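Putative cytochrome P450 154A1 (Streptomyces coelicolor, PDB 1ODO) is a haem-containing member of the cytochrome P450 family and binds 4-phenyl-1H-imidazole in a pocket beside the haem. Local coordinates at residues 39-53 and 314-328. Numbering follows the deposited sequence.
With HEM (protoporphyrin IX containing Fe), chain B.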
loop_
_atom_site.group_PDB
_atom_site.type_symbol
_atom_site.label_atom_id
_atom_site.label_comp_id
_atom_site.label_asym_id
_atom_site.label_seq_id
_atom_site.Cartn_x
_atom_site.Cartn_y
_atom_site.Cartn_z
ATOM N N GLN A 39 -6.131 21.140 1.674
ATOM C CA GLN A 39 -7.226 20.982 0.723
ATOM C C GLN A 39 -6.693 20.529 -0.628
ATOM O O GLN A 39 -5.686 21.040 -1.120
ATOM C CB GLN A 39 -8.004 22.290 0.563
ATOM C CG GLN A 39 -8.722 22.749 1.827
ATOM C CD GLN A 39 -7.778 23.320 2.865
ATOM O OE1 GLN A 39 -7.108 24.323 2.622
ATOM N NE2 GLN A 39 -7.721 22.686 4.031
ATOM N N ALA A 40 -7.376 19.563 -1.229
ATOM C CA ALA A 40 -6.953 19.050 -2.520
ATOM C C ALA A 40 -8.117 18.474 -3.296
ATOM O O ALA A 40 -9.202 18.251 -2.755
ATOM C CB ALA A 40 -5.896 17.970 -2.324
ATOM N N TRP A 41 -7.876 18.226 -4.575
ATOM C CA TRP A 41 -8.902 17.664 -5.431
ATOM C C TRP A 41 -8.872 16.147 -5.350
ATOM O O TRP A 41 -7.913 15.521 -5.802
ATOM C CB TRP A 41 -8.674 18.065 -6.889
ATOM C CG TRP A 41 -8.978 19.493 -7.191
ATOM C CD1 TRP A 41 -8.082 20.515 -7.313
ATOM C CD2 TRP A 41 -10.270 20.058 -7.441
ATOM N NE1 TRP A 41 -8.735 21.683 -7.630
ATOM C CE2 TRP A 41 -10.079 21.432 -7.715
ATOM C CE3 TRP A 41 -11.571 19.537 -7.463
ATOM C CZ2 TRP A 41 -11.143 22.296 -8.010
ATOM C CZ3 TRP A 41 -12.634 20.397 -7.757
ATOM C CH2 TRP A 41 -12.408 21.763 -8.027
ATOM N N SER A 42 -9.896 15.554 -4.746
ATOM C CA SER A 42 -9.954 14.102 -4.648
ATOM C C SER A 42 -10.552 13.707 -5.989
ATOM O O SER A 42 -11.584 14.241 -6.384
ATOM C CB SER A 42 -10.900 13.648 -3.539
ATOM O OG SER A 42 -11.384 12.338 -3.821
ATOM N N VAL A 43 -9.900 12.798 -6.702
ATOM C CA VAL A 43 -10.408 12.363 -7.996
ATOM C C VAL A 43 -10.746 10.879 -7.910
ATOM O O VAL A 43 -9.894 10.070 -7.543
ATOM C CB VAL A 43 -9.357 12.580 -9.110
ATOM C CG1 VAL A 43 -9.888 12.059 -10.438
ATOM C CG2 VAL A 43 -9.009 14.059 -9.220
ATOM N N SER A 44 -11.987 10.518 -8.232
ATOM C CA SER A 44 -12.386 9.115 -8.174
ATOM C C SER A 44 -12.959 8.565 -9.482
ATOM O O SER A 44 -13.456 7.442 -9.520
ATOM C CB SER A 44 -13.358 8.876 -7.005
ATOM O OG SER A 44 -14.470 9.753 -7.052
ATOM N N ASP A 45 -12.902 9.366 -10.545
ATOM C CA ASP A 45 -13.397 8.952 -11.861
ATOM C C ASP A 45 -12.132 8.309 -12.447
ATOM O O ASP A 45 -11.153 9.005 -12.719
ATOM C CB ASP A 45 -13.799 10.183 -12.682
ATOM C CG ASP A 45 -14.117 9.854 -14.134
ATOM O OD1 ASP A 45 -13.825 8.730 -14.583
ATOM O OD2 ASP A 45 -14.656 10.738 -14.838
ATOM N N PRO A 46 -12.125 6.976 -12.621
ATOM C CA PRO A 46 -10.948 6.288 -13.162
ATOM C C PRO A 46 -10.453 6.766 -14.524
ATOM O O PRO A 46 -9.253 6.734 -14.793
ATOM C CB PRO A 46 -11.376 4.817 -13.171
ATOM C CG PRO A 46 -12.848 4.897 -13.363
ATOM C CD PRO A 46 -13.238 6.029 -12.436
ATOM N N VAL A 47 -11.365 7.201 -15.388
ATOM C CA VAL A 47 -10.957 7.674 -16.709
ATOM C C VAL A 47 -10.119 8.936 -16.512
ATOM O O VAL A 47 -9.005 9.052 -17.027
ATOM C CB VAL A 47 -12.184 7.997 -17.590
ATOM C CG1 VAL A 47 -11.740 8.615 -18.912
ATOM C CG2 VAL A 47 -12.975 6.723 -17.851
ATOM N N LEU A 48 -10.661 9.875 -15.744
ATOM C CA LEU A 48 -9.970 11.126 -15.468
ATOM C C LEU A 48 -8.682 10.857 -14.694
ATOM O O LEU A 48 -7.631 11.432 -14.983
ATOM C CB LEU A 48 -10.882 12.058 -14.657
ATOM C CG LEU A 48 -10.269 13.375 -14.174
ATOM C CD1 LEU A 48 -9.769 14.185 -15.368
ATOM C CD2 LEU A 48 -11.319 14.170 -13.392
ATOM N N LEU A 49 -8.757 9.970 -13.711
ATOM C CA LEU A 49 -7.576 9.658 -12.918
ATOM C C LEU A 49 -6.441 9.125 -13.807
ATOM O O LEU A 49 -5.302 9.571 -13.692
ATOM C CB LEU A 49 -7.941 8.656 -11.817
ATOM C CG LEU A 49 -6.999 8.502 -10.619
ATOM C CD1 LEU A 49 -6.516 9.864 -10.120
ATOM C CD2 LEU A 49 -7.743 7.757 -9.509
ATOM N N LYS A 50 -6.747 8.192 -14.702
ATOM C CA LYS A 50 -5.718 7.642 -15.585
ATOM C C LYS A 50 -5.104 8.719 -16.475
ATOM O O LYS A 50 -3.915 8.661 -16.801
ATOM C CB LYS A 50 -6.288 6.517 -16.447
ATOM C CG LYS A 50 -6.520 5.219 -15.688
ATOM C CD LYS A 50 -7.116 4.171 -16.609
ATOM C CE LYS A 50 -7.233 2.824 -15.936
ATOM N NZ LYS A 50 -7.847 1.842 -16.879
ATOM N N GLN A 51 -5.910 9.695 -16.879
ATOM C CA GLN A 51 -5.401 10.769 -17.725
ATOM C C GLN A 51 -4.452 11.635 -16.899
ATOM O O GLN A 51 -3.370 11.999 -17.359
ATOM C CB GLN A 51 -6.553 11.620 -18.266
ATOM C CG GLN A 51 -7.518 10.823 -19.120
ATOM C CD GLN A 51 -8.714 11.628 -19.574
ATOM O OE1 GLN A 51 -9.215 12.482 -18.842
ATOM N NE2 GLN A 51 -9.194 11.344 -20.782
ATOM N N LEU A 52 -4.852 11.958 -15.673
ATOM C CA LEU A 52 -4.010 12.781 -14.809
ATOM C C LEU A 52 -2.707 12.061 -14.465
ATOM O O LEU A 52 -1.642 12.677 -14.423
ATOM C CB LEU A 52 -4.753 13.140 -13.520
ATOM C CG LEU A 52 -5.969 14.056 -13.704
ATOM C CD1 LEU A 52 -6.720 14.170 -12.386
ATOM C CD2 LEU A 52 -5.513 15.435 -14.189
ATOM N N LEU A 53 -2.802 10.754 -14.229
ATOM C CA LEU A 53 -1.640 9.936 -13.885
ATOM C C LEU A 53 -0.653 9.676 -15.031
ATOM O O LEU A 53 0.396 9.064 -14.823
ATOM C CB LEU A 53 -2.109 8.598 -13.304
ATOM C CG LEU A 53 -2.876 8.669 -11.977
ATOM C CD1 LEU A 53 -3.406 7.286 -11.586
ATOM C CD2 LEU A 53 -1.948 9.199 -10.900
ATOM N N PRO A 314 -3.273 20.889 -5.207
ATOM C CA PRO A 314 -3.037 19.454 -5.007
ATOM C C PRO A 314 -4.107 18.550 -5.594
ATOM O O PRO A 314 -5.264 18.945 -5.752
ATOM C CB PRO A 314 -2.958 19.312 -3.480
ATOM C CG PRO A 314 -2.696 20.712 -2.992
ATOM C CD PRO A 314 -3.533 21.544 -3.917
ATOM N N ILE A 315 -3.699 17.317 -5.882
ATOM C CA ILE A 315 -4.577 16.303 -6.455
ATOM C C ILE A 315 -4.408 15.017 -5.656
ATOM O O ILE A 315 -3.300 14.492 -5.541
ATOM C CB ILE A 315 -4.206 16.029 -7.922
ATOM C CG1 ILE A 315 -4.432 17.293 -8.752
ATOM C CG2 ILE A 315 -5.016 14.848 -8.462
ATOM C CD1 ILE A 315 -3.872 17.216 -10.162
ATOM N N LEU A 316 -5.508 14.522 -5.102
ATOM C CA LEU A 316 -5.496 13.298 -4.307
ATOM C C LEU A 316 -6.156 12.145 -5.060
ATOM O O LEU A 316 -7.356 12.170 -5.310
ATOM C CB LEU A 316 -6.246 13.529 -2.992
ATOM C CG LEU A 316 -6.298 12.355 -2.010
ATOM C CD1 LEU A 316 -4.951 12.209 -1.303
ATOM C CD2 LEU A 316 -7.410 12.604 -0.996
ATOM N N ALA A 317 -5.375 11.134 -5.420
ATOM C CA ALA A 317 -5.924 9.990 -6.141
ATOM C C ALA A 317 -6.684 9.119 -5.145
ATOM O O ALA A 317 -6.089 8.571 -4.217
ATOM C CB ALA A 317 -4.800 9.191 -6.796
ATOM N N SER A 318 -7.998 9.012 -5.330
ATOM C CA SER A 318 -8.843 8.207 -4.445
ATOM C C SER A 318 -9.156 6.877 -5.131
ATOM O O SER A 318 -10.249 6.658 -5.656
ATOM C CB SER A 318 -10.125 8.981 -4.118
ATOM O OG SER A 318 -9.817 10.136 -3.347
ATOM N N TYR A 319 -8.163 5.992 -5.102
ATOM C CA TYR A 319 -8.234 4.667 -5.707
ATOM C C TYR A 319 -9.351 3.723 -5.291
ATOM O O TYR A 319 -9.972 3.083 -6.146
ATOM C CB TYR A 319 -6.887 3.973 -5.509
ATOM C CG TYR A 319 -5.750 4.671 -6.217
ATOM C CD1 TYR A 319 -4.493 4.772 -5.625
ATOM C CD2 TYR A 319 -5.919 5.199 -7.497
ATOM C CE1 TYR A 319 -3.429 5.379 -6.292
ATOM C CE2 TYR A 319 -4.861 5.806 -8.175
ATOM C CZ TYR A 319 -3.620 5.888 -7.564
ATOM O OH TYR A 319 -2.568 6.480 -8.228
ATOM N N ALA A 320 -9.593 3.613 -3.988
ATOM C CA ALA A 320 -10.639 2.728 -3.490
ATOM C C ALA A 320 -12.003 3.109 -4.051
ATOM O O ALA A 320 -12.744 2.246 -4.523
ATOM C CB ALA A 320 -10.668 2.755 -1.963
ATOM N N ALA A 321 -12.326 4.398 -4.007
ATOM C CA ALA A 321 -13.610 4.880 -4.517
ATOM C C ALA A 321 -13.686 4.703 -6.030
ATOM O O ALA A 321 -14.739 4.359 -6.571
ATOM C CB ALA A 321 -13.800 6.349 -4.152
ATOM N N ALA A 322 -12.565 4.939 -6.706
ATOM C CA ALA A 322 -12.502 4.808 -8.157
ATOM C C ALA A 322 -12.694 3.362 -8.605
ATOM O O ALA A 322 -13.324 3.103 -9.634
ATOM C CB ALA A 322 -11.164 5.340 -8.672
ATOM N N ASN A 323 -12.155 2.419 -7.837
ATOM C CA ASN A 323 -12.282 1.007 -8.183
ATOM C C ASN A 323 -13.739 0.552 -8.173
ATOM O O ASN A 323 -14.071 -0.486 -8.741
ATOM C CB ASN A 323 -11.492 0.130 -7.210
ATOM C CG ASN A 323 -9.994 0.160 -7.466
ATOM O OD1 ASN A 323 -9.525 0.693 -8.474
ATOM N ND2 ASN A 323 -9.232 -0.437 -6.552
ATOM N N ARG A 324 -14.599 1.330 -7.520
ATOM C CA ARG A 324 -16.022 1.004 -7.434
ATOM C C ARG A 324 -16.899 1.952 -8.242
ATOM O O ARG A 324 -18.115 2.008 -8.040
ATOM C CB ARG A 324 -16.469 1.011 -5.967
ATOM C CG ARG A 324 -15.947 -0.179 -5.147
ATOM C CD ARG A 324 -15.960 0.143 -3.656
ATOM N NE ARG A 324 -15.582 -0.983 -2.800
ATOM C CZ ARG A 324 -16.446 -1.692 -2.077
ATOM N NH1 ARG A 324 -17.741 -1.398 -2.114
ATOM N NH2 ARG A 324 -16.019 -2.670 -1.289
ATOM N N HIS A 325 -16.285 2.696 -9.158
ATOM C CA HIS A 325 -17.024 3.642 -9.991
ATOM C C HIS A 325 -17.970 2.856 -10.897
ATOM O O HIS A 325 -17.547 1.956 -11.624
ATOM C CB HIS A 325 -16.042 4.482 -10.810
ATOM C CG HIS A 325 -16.658 5.697 -11.431
ATOM N ND1 HIS A 325 -17.500 5.631 -12.521
ATOM C CD2 HIS A 325 -16.557 7.009 -11.112
ATOM C CE1 HIS A 325 -17.890 6.852 -12.845
ATOM N NE2 HIS A 325 -17.331 7.705 -12.007
ATOM N N PRO A 326 -19.271 3.194 -10.866
ATOM C CA PRO A 326 -20.310 2.527 -11.659
ATOM C C PRO A 326 -20.173 2.505 -13.180
ATOM O O PRO A 326 -20.827 1.696 -13.842
ATOM C CB PRO A 326 -21.593 3.209 -11.186
ATOM C CG PRO A 326 -21.132 4.591 -10.854
ATOM C CD PRO A 326 -19.836 4.331 -10.117
ATOM N N ASP A 327 -19.356 3.387 -13.748
ATOM C CA ASP A 327 -19.191 3.390 -15.199
ATOM C C ASP A 327 -18.014 2.494 -15.575
ATOM O O ASP A 327 -17.780 2.218 -16.750
ATOM C CB ASP A 327 -18.970 4.813 -15.729
ATOM C CG ASP A 327 -20.214 5.383 -16.402
ATOM O OD1 ASP A 327 -21.331 5.096 -15.921
ATOM O OD2 ASP A 327 -20.078 6.124 -17.400
ATOM N N TRP A 328 -17.278 2.034 -14.567
ATOM C CA TRP A 328 -16.127 1.165 -14.811
ATOM C C TRP A 328 -16.496 -0.307 -14.640
ATOM O O TRP A 328 -16.218 -1.136 -15.512
ATOM C CB TRP A 328 -14.983 1.507 -13.853
ATOM C CG TRP A 328 -13.652 0.940 -14.275
ATOM C CD1 TRP A 328 -13.367 0.294 -15.448
ATOM C CD2 TRP A 328 -12.416 1.027 -13.554
ATOM N NE1 TRP A 328 -12.027 -0.021 -15.503
ATOM C CE2 TRP A 328 -11.420 0.419 -14.356
ATOM C CE3 TRP A 328 -12.051 1.561 -12.313
ATOM C CZ2 TRP A 328 -10.082 0.334 -13.952
ATOM C CZ3 TRP A 328 -10.719 1.474 -11.912
ATOM C CH2 TRP A 328 -9.753 0.866 -12.730
HETATM C CHA HEM B . 3.982 2.952 -5.123
HETATM C CHB HEM B . 6.932 -0.528 -3.582
HETATM C CHC HEM B . 3.123 -3.155 -2.200
HETATM C CHD HEM B . 0.196 0.338 -3.721
HETATM C C1A HEM B . 5.129 2.248 -4.849
HETATM C C2A HEM B . 6.495 2.686 -5.117
HETATM C C3A HEM B . 7.317 1.721 -4.683
HETATM C C4A HEM B . 6.498 0.647 -4.139
HETATM C CMA HEM B . 8.856 1.703 -4.726
HETATM C CAA HEM B . 6.864 4.032 -5.778
HETATM C CBA HEM B . 6.790 3.925 -7.312
HETATM C CGA HEM B . 7.122 5.205 -8.078
HETATM O O1A HEM B . 6.744 6.299 -7.528
HETATM O O2A HEM B . 7.710 5.106 -9.154
HETATM C C1B HEM B . 6.166 -1.539 -3.066
HETATM C C2B HEM B . 6.701 -2.756 -2.482
HETATM C C3B HEM B . 5.630 -3.505 -2.089
HETATM C C4B HEM B . 4.436 -2.762 -2.424
HETATM C CMB HEM B . 8.203 -3.084 -2.354
HETATM C CAB HEM B . 5.612 -4.887 -1.407
HETATM C CBB HEM B . 6.164 -6.030 -2.274
HETATM C C1C HEM B . 1.984 -2.424 -2.508
HETATM C C2C HEM B . 0.613 -2.883 -2.236
HETATM C C3C HEM B . -0.213 -1.899 -2.659
HETATM C C4C HEM B . 0.629 -0.848 -3.192
HETATM C CMC HEM B . 0.281 -4.256 -1.573
HETATM C CAC HEM B . -1.760 -1.787 -2.630
HETATM C CBC HEM B . -2.554 -3.003 -3.120
HETATM C C1D HEM B . 0.951 1.357 -4.231
HETATM C C2D HEM B . 0.441 2.599 -4.763
HETATM C C3D HEM B . 1.504 3.342 -5.150
HETATM C C4D HEM B . 2.684 2.556 -4.872
HETATM C CMD HEM B . -1.054 2.969 -4.838
HETATM C CAD HEM B . 1.450 4.761 -5.740
HETATM C CBD HEM B . 0.896 4.928 -7.159
HETATM C CGD HEM B . 0.896 6.413 -7.456
HETATM O O1D HEM B . -0.187 7.007 -7.519
HETATM O O2D HEM B . 2.019 6.957 -7.574
HETATM N NA HEM B . 5.165 1.004 -4.263
HETATM N NB HEM B . 4.776 -1.562 -3.013
HETATM N NC HEM B . 1.964 -1.184 -3.096
HETATM N ND HEM B . 2.342 1.340 -4.295
HETATM FE FE HEM B . 3.550 -0.094 -3.684
#
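Pro-314 packs on Ala-40 where the parallel strands 39-43 and 314-317 come together, at the centre of the mixed beta sheet of the cytochrome P450 fold. Their CB atoms press together at 3.4 Å, tighter than usual for two carbons. Trp-41 N donates to Pro-314 O. The indole NH of Trp-41 bonds to Glu-313. Ile-315 shares a face of the sheet with Val-43. The two side chains lie side by side, and Leu-52 CD1 also approaches Ile-315 CG2. Leu-316 then bonds through both backbone polar atoms: its N gives to Trp-41 O, and its O accepts from Val-43 N. Strand 292-297 flanks 314-317 on the side away from 39-43.

Ala-317 CB meets Leu-49 CD1 of helix 46-52. Ser-318 N bonds to Val-43 O, and Ser-318 OG pairs with Ser-42 OG at 2.7 Å. His-291 is a second partner of Ser-318 OG. Tyr-319 belongs to the haem pocket. The Leu-49 side chain crosses that of Tyr-319 at about a right angle, and Leu-49 CD2 lies 3.7 Å from Tyr-319 CE2. Leu-53 CD1 sits at the edge of the Tyr-319 ring. Tyr-319 OH donates to haem O1D at 2.5 Å, so the contact reaches a propionate. Ala-322 CA makes a bent C-H...O contact with Ser-44 O.

The His-325 side chain crosses Pro-46 at about a right angle, with His-325 CG 3.6 Å from Pro-46 CD. Trp-328 ends the segment. Its CG stands anti to the backbone N (chi1 -164°), which lays the indole alongside Pro-46, the two side chains running past each other in opposite directions. Trp-328 NE1 bonds to Glu-343. Pro-46 CB forms a CH-pi contact over one indole face, 3.9 Å from the centroid of the Trp-328 six-membered ring.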